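Local structure of putative endonuclease/exonuclease/phosphatase family protein (Bacteroides vulgatus ATCC 8482, 3G6S) at residues N21-R26 against H49-D54; N10-Y13 against Q17-L20; Q32-H37 against P60-I65; C220-F225 against N252-D257. The protein belongs to the endonuclease/exonuclease/phosphatase family of DNase I-like hydrolases and probably cleaves nucleic acid phosphodiester bonds, though its own substrate is not established. All blocks are in the same frame, centred on the assembly; numbering follows the deposited sequence.

Contact 1 (N21-R26 against H49-D54); sequences NNWQYR and HNQFQD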
loop_
_atom_site.group_PDB
_atom_site.type_symbol
_atom_site.label_atom_id
_atom_site.label_comp_id
_atom_site.label_asym_id
_atom_site.label_seq_id
_atom_site.Cartn_x
_atom_site.Cartn_y
_atom_site.Cartn_z
ATOM N N ASN A 21 10.309 -3.580 -19.891
ATOM C CA ASN A 21 9.399 -3.521 -18.753
ATOM C C ASN A 21 9.790 -2.351 -17.860
ATOM O O ASN A 21 9.213 -2.162 -16.786
ATOM C CB ASN A 21 9.438 -4.808 -17.930
ATOM C CG ASN A 21 8.679 -5.937 -18.586
ATOM O OD1 ASN A 21 7.611 -5.724 -19.167
ATOM N ND2 ASN A 21 9.206 -7.151 -18.478
ATOM N N ASN A 22 10.776 -1.570 -18.306
ATOM C CA ASN A 22 11.242 -0.419 -17.544
ATOM C C ASN A 22 10.113 0.557 -17.247
ATOM O O ASN A 22 9.143 0.657 -17.999
ATOM C CB ASN A 22 12.356 0.322 -18.291
ATOM C CG ASN A 22 12.857 1.537 -17.521
ATOM O OD1 ASN A 22 13.399 1.411 -16.418
ATOM N ND2 ASN A 22 12.671 2.717 -18.094
ATOM N N TRP A 23 10.265 1.280 -16.144
ATOM C CA TRP A 23 9.285 2.257 -15.705
ATOM C C TRP A 23 8.883 3.255 -16.788
ATOM O O TRP A 23 7.742 3.731 -16.815
ATOM C CB TRP A 23 9.820 3.009 -14.485
ATOM C CG TRP A 23 9.008 4.194 -14.120
ATOM C CD1 TRP A 23 9.335 5.496 -14.317
ATOM C CD2 TRP A 23 7.709 4.188 -13.517
ATOM N NE1 TRP A 23 8.319 6.311 -13.873
ATOM C CE2 TRP A 23 7.309 5.532 -13.379
ATOM C CE3 TRP A 23 6.846 3.175 -13.082
ATOM C CZ2 TRP A 23 6.077 5.893 -12.817
ATOM C CZ3 TRP A 23 5.618 3.534 -12.522
ATOM C CH2 TRP A 23 5.248 4.883 -12.397
ATOM N N GLN A 24 9.810 3.578 -17.680
ATOM C CA GLN A 24 9.510 4.530 -18.743
ATOM C C GLN A 24 8.377 4.048 -19.654
ATOM O O GLN A 24 7.609 4.860 -20.168
ATOM C CB GLN A 24 10.767 4.819 -19.572
ATOM C CG GLN A 24 11.908 5.478 -18.781
ATOM C CD GLN A 24 11.463 6.718 -18.006
ATOM O OE1 GLN A 24 10.808 7.607 -18.557
ATOM N NE2 GLN A 24 11.832 6.787 -16.728
ATOM N N TYR A 25 8.259 2.733 -19.836
ATOM C CA TYR A 25 7.217 2.177 -20.697
ATOM C C TYR A 25 5.926 1.846 -19.947
ATOM O O TYR A 25 4.961 1.375 -20.544
ATOM C CB TYR A 25 7.728 0.908 -21.400
ATOM C CG TYR A 25 9.061 1.080 -22.092
ATOM C CD1 TYR A 25 9.226 2.017 -23.112
ATOM C CD2 TYR A 25 10.171 0.333 -21.697
ATOM C CE1 TYR A 25 10.467 2.216 -23.720
ATOM C CE2 TYR A 25 11.416 0.520 -22.297
ATOM C CZ TYR A 25 11.560 1.465 -23.305
ATOM O OH TYR A 25 12.798 1.681 -23.869
ATOM N N ARG A 26 5.904 2.108 -18.644
ATOM C CA ARG A 26 4.734 1.802 -17.837
ATOM C C ARG A 26 4.117 3.038 -17.206
ATOM O O ARG A 26 2.949 3.018 -16.809
ATOM C CB ARG A 26 5.125 0.787 -16.764
ATOM C CG ARG A 26 5.754 -0.454 -17.373
ATOM C CD ARG A 26 6.028 -1.555 -16.363
ATOM N NE ARG A 26 7.209 -1.311 -15.531
ATOM C CZ ARG A 26 7.189 -0.697 -14.352
ATOM N NH1 ARG A 26 6.043 -0.247 -13.852
ATOM N NH2 ARG A 26 8.310 -0.568 -13.657
ATOM N N HIS A 49 12.352 8.311 -6.300
ATOM C CA HIS A 49 12.084 9.735 -6.435
ATOM C C HIS A 49 11.663 10.213 -7.829
ATOM O O HIS A 49 10.745 11.028 -7.964
ATOM C CB HIS A 49 13.277 10.560 -5.961
ATOM C CG HIS A 49 13.015 12.029 -6.001
ATOM N ND1 HIS A 49 13.158 12.772 -7.152
ATOM C CD2 HIS A 49 12.510 12.868 -5.069
ATOM C CE1 HIS A 49 12.751 14.009 -6.926
ATOM N NE2 HIS A 49 12.351 14.094 -5.671
ATOM N N ASN A 50 12.317 9.718 -8.869
ATOM C CA ASN A 50 11.938 10.140 -10.203
ATOM C C ASN A 50 10.553 9.593 -10.517
ATOM O O ASN A 50 9.764 10.258 -11.184
ATOM C CB ASN A 50 12.957 9.642 -11.216
ATOM C CG ASN A 50 13.061 8.148 -11.231
ATOM O OD1 ASN A 50 12.285 7.472 -11.905
ATOM N ND2 ASN A 50 14.017 7.610 -10.476
ATOM N N GLN A 51 10.252 8.388 -10.024
ATOM C CA GLN A 51 8.938 7.779 -10.260
ATOM C C GLN A 51 7.872 8.524 -9.449
ATOM O O GLN A 51 6.736 8.694 -9.898
ATOM C CB GLN A 51 8.921 6.303 -9.854
ATOM C CG GLN A 51 9.972 5.454 -10.523
ATOM C CD GLN A 51 9.914 4.014 -10.081
ATOM O OE1 GLN A 51 9.191 3.209 -10.656
ATOM N NE2 GLN A 51 10.662 3.683 -9.036
ATOM N N PHE A 52 8.235 8.962 -8.251
ATOM C CA PHE A 52 7.302 9.700 -7.433
ATOM C C PHE A 52 6.924 10.961 -8.200
ATOM O O PHE A 52 5.748 11.313 -8.288
ATOM C CB PHE A 52 7.950 10.072 -6.112
ATOM C CG PHE A 52 7.032 10.792 -5.180
ATOM C CD1 PHE A 52 6.043 10.105 -4.487
ATOM C CD2 PHE A 52 7.159 12.158 -4.984
ATOM C CE1 PHE A 52 5.192 10.770 -3.604
ATOM C CE2 PHE A 52 6.314 12.832 -4.105
ATOM C CZ PHE A 52 5.328 12.135 -3.412
ATOM N N GLN A 53 7.924 11.636 -8.764
ATOM C CA GLN A 53 7.684 12.864 -9.530
ATOM C C GLN A 53 6.820 12.624 -10.770
ATOM O O GLN A 53 6.005 13.472 -11.129
ATOM C CB GLN A 53 9.010 13.510 -9.953
ATOM C CG GLN A 53 9.747 14.234 -8.828
ATOM C CD GLN A 53 8.892 15.321 -8.163
ATOM O OE1 GLN A 53 7.970 15.026 -7.393
ATOM N NE2 GLN A 53 9.196 16.583 -8.465
ATOM N N ASP A 54 7.001 11.483 -11.432
ATOM C CA ASP A 54 6.198 11.191 -12.608
ATOM C C ASP A 54 4.742 11.010 -12.207
ATOM O O ASP A 54 3.837 11.427 -12.931
ATOM C CB ASP A 54 6.677 9.923 -13.315
ATOM C CG ASP A 54 8.057 10.071 -13.902
ATOM O OD1 ASP A 54 8.441 11.211 -14.260
ATOM O OD2 ASP A 54 8.760 9.042 -14.017
HETATM O O HOH W 1 11.529 8.768 -14.578
#
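Trp23 lays its indole against the 49-54 part of helix 49-58, meeting Gln51 with a face and Asp54 with an edge. The CA atoms of Trp23 and Gln51 are the nearest pair across the contact, 7.8 Å apart. From CB the Trp23 side chain leaves with CG anti to the backbone N (chi1 169°), which swings the ring out to the helix. CB and CG come up to the outer part of Gln51, whose amide orientation is uncertain. The five-membered ring is then covered by the aliphatic part of the same residue: Gln51 CG stands 3.7 Å from the centroid of the Trp23 pyrrole ring and 3° off its normal, a CH-pi contact directly over the face. On the six-membered ring, Trp23 CZ2 lies 4.1 Å from Asp54 CB. The polar end of the indole finishes the approach: Trp23 NE1 donates to Asp54 OD2 at 2.8 Å, nearly straight at 166°, using the anti lone pair of that oxygen. Ring and carboxylate are nearly coplanar, so one bond and one covered face together limit how the ring can tilt. A water donates to Asp54 OD2 and accepts from Gln24 NE2, adding a second tie between loop and helix. With Val30 of helix 27-36 also touching Trp23, the indole wedges between two helices on one flank of the DNase I-like alpha/beta sandwich.

Contact 2 (N10-Y13 against Q17-L20); sequences NIRY and QDSL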
loop_
_atom_site.group_PDB
_atom_site.type_symbol
_atom_site.label_atom_id
_atom_site.label_comp_id
_atom_site.label_asym_id
_atom_site.label_seq_id
_atom_site.Cartn_x
_atom_site.Cartn_y
_atom_site.Cartn_z
ATOM N N ASN A 10 2.208 -2.098 -5.898
ATOM C CA ASN A 10 3.670 -2.076 -5.987
ATOM C C ASN A 10 3.937 -1.783 -7.465
ATOM O O ASN A 10 3.550 -2.561 -8.334
ATOM C CB ASN A 10 4.251 -3.452 -5.614
ATOM C CG ASN A 10 5.783 -3.453 -5.555
ATOM O OD1 ASN A 10 6.457 -2.791 -6.350
ATOM N ND2 ASN A 10 6.334 -4.224 -4.628
ATOM N N ILE A 11 4.599 -0.672 -7.756
ATOM C CA ILE A 11 4.845 -0.317 -9.139
ATOM C C ILE A 11 6.168 -0.796 -9.729
ATOM O O ILE A 11 6.436 -0.557 -10.903
ATOM C CB ILE A 11 4.752 1.200 -9.324
ATOM C CG1 ILE A 11 5.846 1.897 -8.528
ATOM C CG2 ILE A 11 3.395 1.694 -8.840
ATOM C CD1 ILE A 11 5.911 3.371 -8.790
ATOM N N ARG A 12 6.986 -1.479 -8.929
ATOM C CA ARG A 12 8.294 -1.965 -9.387
ATOM C C ARG A 12 9.220 -0.775 -9.629
ATOM O O ARG A 12 9.041 -0.032 -10.593
ATOM C CB ARG A 12 8.146 -2.766 -10.682
ATOM C CG ARG A 12 9.466 -3.121 -11.331
ATOM C CD ARG A 12 10.274 -4.085 -10.495
ATOM N NE ARG A 12 11.616 -4.231 -11.045
ATOM C CZ ARG A 12 12.557 -5.029 -10.551
ATOM N NH1 ARG A 12 12.312 -5.774 -9.482
ATOM N NH2 ARG A 12 13.751 -5.076 -11.124
ATOM N N TYR A 13 10.216 -0.599 -8.768
ATOM C CA TYR A 13 11.129 0.526 -8.910
ATOM C C TYR A 13 11.756 0.611 -10.302
ATOM O O TYR A 13 11.904 -0.399 -10.996
ATOM C CB TYR A 13 12.224 0.465 -7.836
ATOM C CG TYR A 13 13.276 -0.582 -8.084
ATOM C CD1 TYR A 13 14.413 -0.290 -8.837
ATOM C CD2 TYR A 13 13.140 -1.866 -7.567
ATOM C CE1 TYR A 13 15.389 -1.254 -9.066
ATOM C CE2 TYR A 13 14.109 -2.839 -7.790
ATOM C CZ TYR A 13 15.230 -2.529 -8.537
ATOM O OH TYR A 13 16.197 -3.488 -8.758
ATOM N N GLN A 17 17.556 -2.083 -16.416
ATOM C CA GLN A 17 17.791 -3.478 -16.778
ATOM C C GLN A 17 16.485 -4.197 -17.142
ATOM O O GLN A 17 16.510 -5.249 -17.778
ATOM C CB GLN A 17 18.476 -4.171 -15.605
ATOM C CG GLN A 17 18.924 -5.593 -15.850
ATOM C CD GLN A 17 19.721 -6.133 -14.666
ATOM O OE1 GLN A 17 19.197 -6.227 -13.545
ATOM N NE2 GLN A 17 20.995 -6.478 -14.902
ATOM N N ASP A 18 15.348 -3.628 -16.742
ATOM C CA ASP A 18 14.042 -4.220 -17.050
ATOM C C ASP A 18 13.748 -4.083 -18.542
ATOM O O ASP A 18 12.772 -4.647 -19.047
ATOM C CB ASP A 18 12.927 -3.518 -16.262
ATOM C CG ASP A 18 12.876 -3.938 -14.798
ATOM O OD1 ASP A 18 12.238 -3.217 -14.000
ATOM O OD2 ASP A 18 13.453 -4.991 -14.450
ATOM N N SER A 19 14.597 -3.327 -19.233
ATOM C CA SER A 19 14.450 -3.077 -20.664
ATOM C C SER A 19 13.022 -2.687 -21.049
ATOM O O SER A 19 12.551 -1.620 -20.662
ATOM C CB SER A 19 14.927 -4.291 -21.484
ATOM O OG SER A 19 14.211 -5.481 -21.165
ATOM N N LEU A 20 12.322 -3.539 -21.791
ATOM C CA LEU A 20 10.957 -3.207 -22.207
ATOM C C LEU A 20 9.925 -3.147 -21.087
ATOM O O LEU A 20 8.790 -2.716 -21.305
ATOM C CB LEU A 20 10.481 -4.165 -23.302
ATOM C CG LEU A 20 10.684 -3.660 -24.739
ATOM C CD1 LEU A 20 12.134 -3.240 -24.972
ATOM C CD2 LEU A 20 10.278 -4.759 -25.708
HETATM O O HOH W 2 11.160 -0.824 -13.596
#
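Arg12 and Asp18, the closest backbone pair here, keep their CA atoms 9.8 Å apart in loop and 3-10 segment respectively, a separation spanned by their side chains. Arg12 sends CG anti to its N and then bends at chi2 (66°), which brings the guanidinium round to meet Asp18 coming from the opposite direction. The result is a salt bridge with two unequal bonds. Arg12 NE reaches the syn lone pair of Asp18 OD1 at 3.2 Å and 159°, close to the guanidinium plane, whereas Arg12 NH2 to Asp18 OD2 is weak at 3.3 Å. The planes of the two groups are 41° apart, and the second bond is the more bent one. Tyr13 CE2 lies 3.7 Å above the centre of the Arg12 guanidinium, covering one face. A water donates both to Tyr13 O and to Asp18 OD1, giving that carboxylate oxygen a second donor. Behind the salt bridge, Asn10 OD1 accepts from Arg12 N at 2.9 Å, in the carbonyl plane. This is an Asx turn at the end of strand 2-10, and Asn10 ND2 bonds Glu46 and Asp172, an acidic cluster consistent with the active site of this family.

Contact 3 (Q32-H37 against P60-I65); sequences QFIKDH and PEYDGI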
loop_
_atom_site.group_PDB
_atom_site.type_symbol
_atom_site.label_atom_id
_atom_site.label_comp_id
_atom_site.label_asym_id
_atom_site.label_seq_id
_atom_site.Cartn_x
_atom_site.Cartn_y
_atom_site.Cartn_z
ATOM N N GLN A 32 -2.870 6.150 -16.036
ATOM C CA GLN A 32 -4.158 5.973 -16.679
ATOM C C GLN A 32 -5.054 5.045 -15.876
ATOM O O GLN A 32 -6.228 5.333 -15.666
ATOM C CB GLN A 32 -3.976 5.440 -18.106
ATOM C CG GLN A 32 -5.158 5.755 -19.019
ATOM C CD GLN A 32 -5.489 7.250 -19.037
ATOM O OE1 GLN A 32 -4.652 8.083 -19.412
ATOM N NE2 GLN A 32 -6.709 7.595 -18.625
ATOM N N PHE A 33 -4.496 3.931 -15.422
ATOM C CA PHE A 33 -5.259 2.962 -14.635
ATOM C C PHE A 33 -5.891 3.659 -13.421
ATOM O O PHE A 33 -7.089 3.519 -13.158
ATOM C CB PHE A 33 -4.330 1.839 -14.168
ATOM C CG PHE A 33 -5.020 0.767 -13.395
ATOM C CD1 PHE A 33 -5.617 -0.301 -14.046
ATOM C CD2 PHE A 33 -5.070 0.821 -12.007
ATOM C CE1 PHE A 33 -6.255 -1.305 -13.323
ATOM C CE2 PHE A 33 -5.706 -0.179 -11.273
ATOM C CZ PHE A 33 -6.300 -1.243 -11.934
ATOM N N ILE A 34 -5.074 4.422 -12.698
ATOM C CA ILE A 34 -5.520 5.157 -11.520
ATOM C C ILE A 34 -6.684 6.095 -11.827
ATOM O O ILE A 34 -7.723 6.030 -11.165
ATOM C CB ILE A 34 -4.351 5.962 -10.911
ATOM C CG1 ILE A 34 -3.242 4.996 -10.474
ATOM C CG2 ILE A 34 -4.836 6.796 -9.727
ATOM C CD1 ILE A 34 -1.987 5.681 -9.948
ATOM N N LYS A 35 -6.529 6.967 -12.822
ATOM C CA LYS A 35 -7.617 7.885 -13.170
ATOM C C LYS A 35 -8.840 7.139 -13.709
ATOM O O LYS A 35 -9.966 7.493 -13.385
ATOM C CB LYS A 35 -7.153 8.926 -14.204
ATOM C CG LYS A 35 -6.177 9.968 -13.665
ATOM C CD LYS A 35 -4.775 9.804 -14.257
ATOM C CE LYS A 35 -4.645 10.466 -15.623
ATOM N NZ LYS A 35 -4.888 11.939 -15.547
ATOM N N ASP A 36 -8.616 6.112 -14.529
ATOM C CA ASP A 36 -9.711 5.325 -15.106
ATOM C C ASP A 36 -10.583 4.677 -14.024
ATOM O O ASP A 36 -11.815 4.788 -14.057
ATOM C CB ASP A 36 -9.177 4.205 -16.006
ATOM C CG ASP A 36 -8.764 4.694 -17.389
ATOM O OD1 ASP A 36 -8.738 5.933 -17.636
ATOM O OD2 ASP A 36 -8.455 3.823 -18.236
ATOM N N HIS A 37 -9.949 3.977 -13.083
ATOM C CA HIS A 37 -10.690 3.315 -12.022
ATOM C C HIS A 37 -11.079 4.273 -10.915
ATOM O O HIS A 37 -11.657 3.866 -9.910
ATOM C CB HIS A 37 -9.877 2.154 -11.459
ATOM C CG HIS A 37 -9.803 0.977 -12.381
ATOM N ND1 HIS A 37 -9.045 0.981 -13.530
ATOM C CD2 HIS A 37 -10.431 -0.222 -12.345
ATOM C CE1 HIS A 37 -9.208 -0.166 -14.167
ATOM N NE2 HIS A 37 -10.044 -0.913 -13.470
ATOM N N PRO A 60 -2.390 14.914 -11.848
ATOM C CA PRO A 60 -2.556 16.292 -11.382
ATOM C C PRO A 60 -3.666 16.498 -10.348
ATOM O O PRO A 60 -3.579 17.406 -9.516
ATOM C CB PRO A 60 -2.807 17.056 -12.676
ATOM C CG PRO A 60 -3.495 16.057 -13.530
ATOM C CD PRO A 60 -2.672 14.813 -13.292
ATOM N N GLU A 61 -4.703 15.663 -10.398
ATOM C CA GLU A 61 -5.818 15.784 -9.461
ATOM C C GLU A 61 -5.554 15.138 -8.112
ATOM O O GLU A 61 -6.425 15.118 -7.235
ATOM C CB GLU A 61 -7.075 15.177 -10.058
ATOM C CG GLU A 61 -7.988 16.192 -10.695
ATOM C CD GLU A 61 -9.224 15.544 -11.275
ATOM O OE1 GLU A 61 -9.094 14.789 -12.267
ATOM O OE2 GLU A 61 -10.325 15.777 -10.730
ATOM N N TYR A 62 -4.342 14.628 -7.948
ATOM C CA TYR A 62 -3.947 13.966 -6.719
ATOM C C TYR A 62 -2.789 14.669 -6.038
ATOM O O TYR A 62 -2.334 15.727 -6.469
ATOM C CB TYR A 62 -3.524 12.529 -7.015
ATOM C CG TYR A 62 -4.631 11.616 -7.472
ATOM C CD1 TYR A 62 -5.218 11.774 -8.724
ATOM C CD2 TYR A 62 -5.075 10.572 -6.650
ATOM C CE1 TYR A 62 -6.225 10.920 -9.157
ATOM C CE2 TYR A 62 -6.078 9.702 -7.067
ATOM C CZ TYR A 62 -6.650 9.880 -8.324
ATOM O OH TYR A 62 -7.632 9.016 -8.754
ATOM N N ASP A 63 -2.307 14.053 -4.969
ATOM C CA ASP A 63 -1.187 14.587 -4.224
ATOM C C ASP A 63 -0.488 13.425 -3.535
ATOM O O ASP A 63 -1.135 12.459 -3.138
ATOM C CB ASP A 63 -1.682 15.601 -3.201
ATOM C CG ASP A 63 -0.806 16.826 -3.139
ATOM O OD1 ASP A 63 0.373 16.689 -2.728
ATOM O OD2 ASP A 63 -1.295 17.918 -3.514
ATOM N N GLY A 64 0.832 13.515 -3.400
ATOM C CA GLY A 64 1.573 12.438 -2.773
ATOM C C GLY A 64 2.077 12.743 -1.377
ATOM O O GLY A 64 2.232 13.903 -1.004
ATOM N N ILE A 65 2.333 11.692 -0.606
ATOM C CA ILE A 65 2.828 11.842 0.752
ATOM C C ILE A 65 3.912 10.812 1.037
ATOM O O ILE A 65 3.720 9.627 0.788
ATOM C CB ILE A 65 1.699 11.646 1.781
ATOM C CG1 ILE A 65 0.600 12.687 1.564
ATOM C CG2 ILE A 65 2.261 11.754 3.190
ATOM C CD1 ILE A 65 -0.585 12.544 2.517
#
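Ile34 and Tyr62 form the close part of this contact, their side chains crossing at a slant. The branch that touches is the methyl CG2 of Ile34, which lies anti to the backbone N and comes within 3.7 Å of Tyr62 OH. The same Ile34 CG2 stands 3.8 Å from Tyr62 CZ, so it touches the hydroxyl end of the ring, obliquely. Tyr62 turns CG anti to its carbonyl carbon (chi1 -67°) and aims the hydroxyl at the helix, where OH is hydrogen-bonded to Leu39 O just beyond the helix end. In fold terms, the C-terminal part of helix 27-36 is joined by the Tyr62 side chain to the start of strand 62-65, the outermost strand on one side of the seven-stranded sheet in the DNase I-like sandwich. A phenylalanine here would probably leave Leu39 O without its hydroxyl partner and take away the atom nearest Ile34 CG2. Toward solvent the fit is looser. Lys35 leans along the margin, its NZ no nearer than 4.3 Å to Pro60 CD, and that ammonium makes a weak hydrogen bond to Gly58 O. Glu61 carries the opposite charge and has a long, weak ion pair with Arg84; its OE1 stays 6.0 Å from Lys35 NZ, and the charged atoms of these two are not in contact.

Contact 4 (C220-F225 against N252-D257); sequences CEKIDF and NPQLAD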
loop_
_atom_site.group_PDB
_atom_site.type_symbol
_atom_site.label_atom_id
_atom_site.label_comp_id
_atom_site.label_asym_id
_atom_site.label_seq_id
_atom_site.Cartn_x
_atom_site.Cartn_y
_atom_site.Cartn_z
ATOM N N CYS A 220 1.236 -18.510 -8.935
ATOM C CA CYS A 220 1.355 -17.158 -8.407
ATOM C C CYS A 220 0.753 -17.052 -7.007
ATOM O O CYS A 220 -0.214 -17.742 -6.669
ATOM C CB CYS A 220 0.672 -16.166 -9.339
ATOM S SG CYS A 220 1.501 -15.923 -10.911
ATOM N N GLU A 221 1.335 -16.178 -6.199
ATOM C CA GLU A 221 0.867 -15.986 -4.842
ATOM C C GLU A 221 0.387 -14.566 -4.609
ATOM O O GLU A 221 0.700 -13.644 -5.373
ATOM C CB GLU A 221 1.984 -16.276 -3.851
ATOM C CG GLU A 221 2.756 -17.544 -4.122
ATOM C CD GLU A 221 3.833 -17.765 -3.087
ATOM O OE1 GLU A 221 4.510 -16.771 -2.717
ATOM O OE2 GLU A 221 4.013 -18.927 -2.654
ATOM N N LYS A 222 -0.374 -14.402 -3.532
ATOM C CA LYS A 222 -0.898 -13.103 -3.137
ATOM C C LYS A 222 -0.042 -12.622 -1.973
ATOM O O LYS A 222 -0.063 -13.223 -0.905
ATOM C CB LYS A 222 -2.360 -13.236 -2.697
ATOM C CG LYS A 222 -2.945 -11.967 -2.109
ATOM C CD LYS A 222 -4.456 -12.066 -2.016
ATOM C CE LYS A 222 -5.101 -10.690 -1.823
ATOM N NZ LYS A 222 -4.721 -10.059 -0.527
ATOM N N ILE A 223 0.720 -11.556 -2.183
ATOM C CA ILE A 223 1.576 -11.029 -1.130
ATOM C C ILE A 223 1.244 -9.591 -0.805
ATOM O O ILE A 223 1.910 -8.968 0.023
ATOM C CB ILE A 223 3.060 -11.109 -1.508
ATOM C CG1 ILE A 223 3.324 -10.289 -2.769
ATOM C CG2 ILE A 223 3.445 -12.567 -1.728
ATOM C CD1 ILE A 223 4.756 -10.351 -3.246
ATOM N N ASP A 224 0.222 -9.058 -1.464
ATOM C CA ASP A 224 -0.194 -7.681 -1.222
ATOM C C ASP A 224 -1.550 -7.701 -0.542
ATOM O O ASP A 224 -2.432 -8.441 -0.949
ATOM C CB ASP A 224 -0.236 -6.911 -2.547
ATOM C CG ASP A 224 1.153 -6.800 -3.197
ATOM O OD1 ASP A 224 1.459 -7.590 -4.119
ATOM O OD2 ASP A 224 1.950 -5.934 -2.765
ATOM N N PHE A 225 -1.724 -6.898 0.500
ATOM C CA PHE A 225 -2.997 -6.906 1.215
ATOM C C PHE A 225 -3.545 -5.543 1.600
ATOM O O PHE A 225 -2.826 -4.541 1.655
ATOM C CB PHE A 225 -2.879 -7.722 2.512
ATOM C CG PHE A 225 -2.366 -9.114 2.318
ATOM C CD1 PHE A 225 -3.245 -10.198 2.290
ATOM C CD2 PHE A 225 -0.996 -9.345 2.176
ATOM C CE1 PHE A 225 -2.768 -11.501 2.123
ATOM C CE2 PHE A 225 -0.500 -10.637 2.009
ATOM C CZ PHE A 225 -1.385 -11.722 1.982
ATOM N N ASN A 252 0.178 -7.022 -9.301
ATOM C CA ASN A 252 -1.190 -6.697 -9.668
ATOM C C ASN A 252 -1.761 -5.836 -8.537
ATOM O O ASN A 252 -1.621 -6.161 -7.368
ATOM C CB ASN A 252 -2.045 -7.957 -9.820
ATOM C CG ASN A 252 -1.974 -8.555 -11.223
ATOM O OD1 ASN A 252 -1.561 -7.889 -12.184
ATOM N ND2 ASN A 252 -2.398 -9.810 -11.351
ATOM N N PRO A 253 -2.399 -4.712 -8.869
ATOM C CA PRO A 253 -2.975 -3.845 -7.836
ATOM C C PRO A 253 -4.215 -4.494 -7.226
ATOM O O PRO A 253 -4.869 -5.325 -7.865
ATOM C CB PRO A 253 -3.328 -2.584 -8.613
ATOM C CG PRO A 253 -3.761 -3.164 -9.942
ATOM C CD PRO A 253 -2.691 -4.195 -10.216
ATOM N N GLN A 254 -4.533 -4.125 -5.989
ATOM C CA GLN A 254 -5.719 -4.661 -5.329
ATOM C C GLN A 254 -6.661 -3.512 -4.981
ATOM O O GLN A 254 -6.348 -2.695 -4.113
ATOM C CB GLN A 254 -5.350 -5.400 -4.042
ATOM C CG GLN A 254 -6.478 -6.303 -3.549
ATOM C CD GLN A 254 -6.401 -6.646 -2.063
ATOM O OE1 GLN A 254 -5.327 -6.896 -1.512
ATOM N NE2 GLN A 254 -7.557 -6.676 -1.413
ATOM N N LEU A 255 -7.809 -3.440 -5.652
ATOM C CA LEU A 255 -8.762 -2.370 -5.361
ATOM C C LEU A 255 -9.766 -2.803 -4.298
ATOM O O LEU A 255 -10.015 -3.991 -4.112
ATOM C CB LEU A 255 -9.518 -1.941 -6.623
ATOM C CG LEU A 255 -8.693 -1.684 -7.890
ATOM C CD1 LEU A 255 -9.533 -0.887 -8.891
ATOM C CD2 LEU A 255 -7.431 -0.913 -7.552
ATOM N N ALA A 256 -10.336 -1.836 -3.588
ATOM C CA ALA A 256 -11.311 -2.153 -2.555
ATOM C C ALA A 256 -12.305 -1.020 -2.384
ATOM O O ALA A 256 -11.920 0.115 -2.100
ATOM C CB ALA A 256 -10.603 -2.429 -1.231
ATOM N N ASP A 257 -13.583 -1.322 -2.578
ATOM C CA ASP A 257 -14.599 -0.303 -2.395
ATOM C C ASP A 257 -15.017 -0.362 -0.937
ATOM O O ASP A 257 -15.622 -1.332 -0.484
ATOM C CB ASP A 257 -15.778 -0.544 -3.326
ATOM C CG ASP A 257 -15.562 0.082 -4.685
ATOM O OD1 ASP A 257 -15.268 1.298 -4.716
ATOM O OD2 ASP A 257 -15.673 -0.622 -5.716
HETATM O O HOH W 3 -6.382 -7.822 1.536
#
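Gln254 meets Lys222 and the backbone of Asp224 and Phe225 across a buried gap, and the second segment leads up to it from Asn252. There the link is indirect: Asn252 O and Asp224 OD1 are both hydrogen-bonded to Thr208 OG1, which lies between the segments. After Pro253, whose CB points away, comes Gln254, the residue nearest Phe225 by CA distance (7.4 Å). Its CG is anti to the backbone N (chi1 -163°) and the chain stays extended, carrying the amide across Lys222 at about a right angle. Gln254 OE1 stands 3.3 Å from Asp224 O, an approach of two acceptors that is not a hydrogen bond. Lys222 NZ lies near both: it donates to Asp224 O at 2.8 Å, in the carbonyl plane with a C=O...N angle of 152°, and only weakly to Gln254 OE1 at 3.4 Å. A methionine in place of Lys222 would probably leave these two oxygens near each other with no ammonium to offset their repulsion. A water accepts weakly from Lys222 NZ and from Gln254 NE2. Beyond Gln254 the strand runs on through Asp257, which is salt-bridged to Arg5. Strand 224-228 belongs to the six-stranded sheet and strand 254-260 to the seven-stranded one, so the contact joins both sheets of the sandwich, with Tyr196 of helix 195-198 and Ile239 of strand 233-239 touching both Lys222 and Gln254.

From the N terminus, contact 2 closes first, a short loop at the end of strand 2-10. Contact 1 then opens in the same loop, and Arg26 reaches back to hydrogen-bond with Ile11 O and Arg12 O, joining the two regions, whose centres are 8 Å apart. Contacts 1 and 3 cross: 32-37 falls between the halves of contact 1, and 60-65 follows its second half, so helices 27-36 and 49-58 and strand 62-65 are interlocked. Contact 4 comes last in series and spans both sheets. Phe33 and His37, near the end of helix 27-36 and just after it, pack on Pro253 and Leu255 at the start of strand 254-260, tying contact 3 to contact 4.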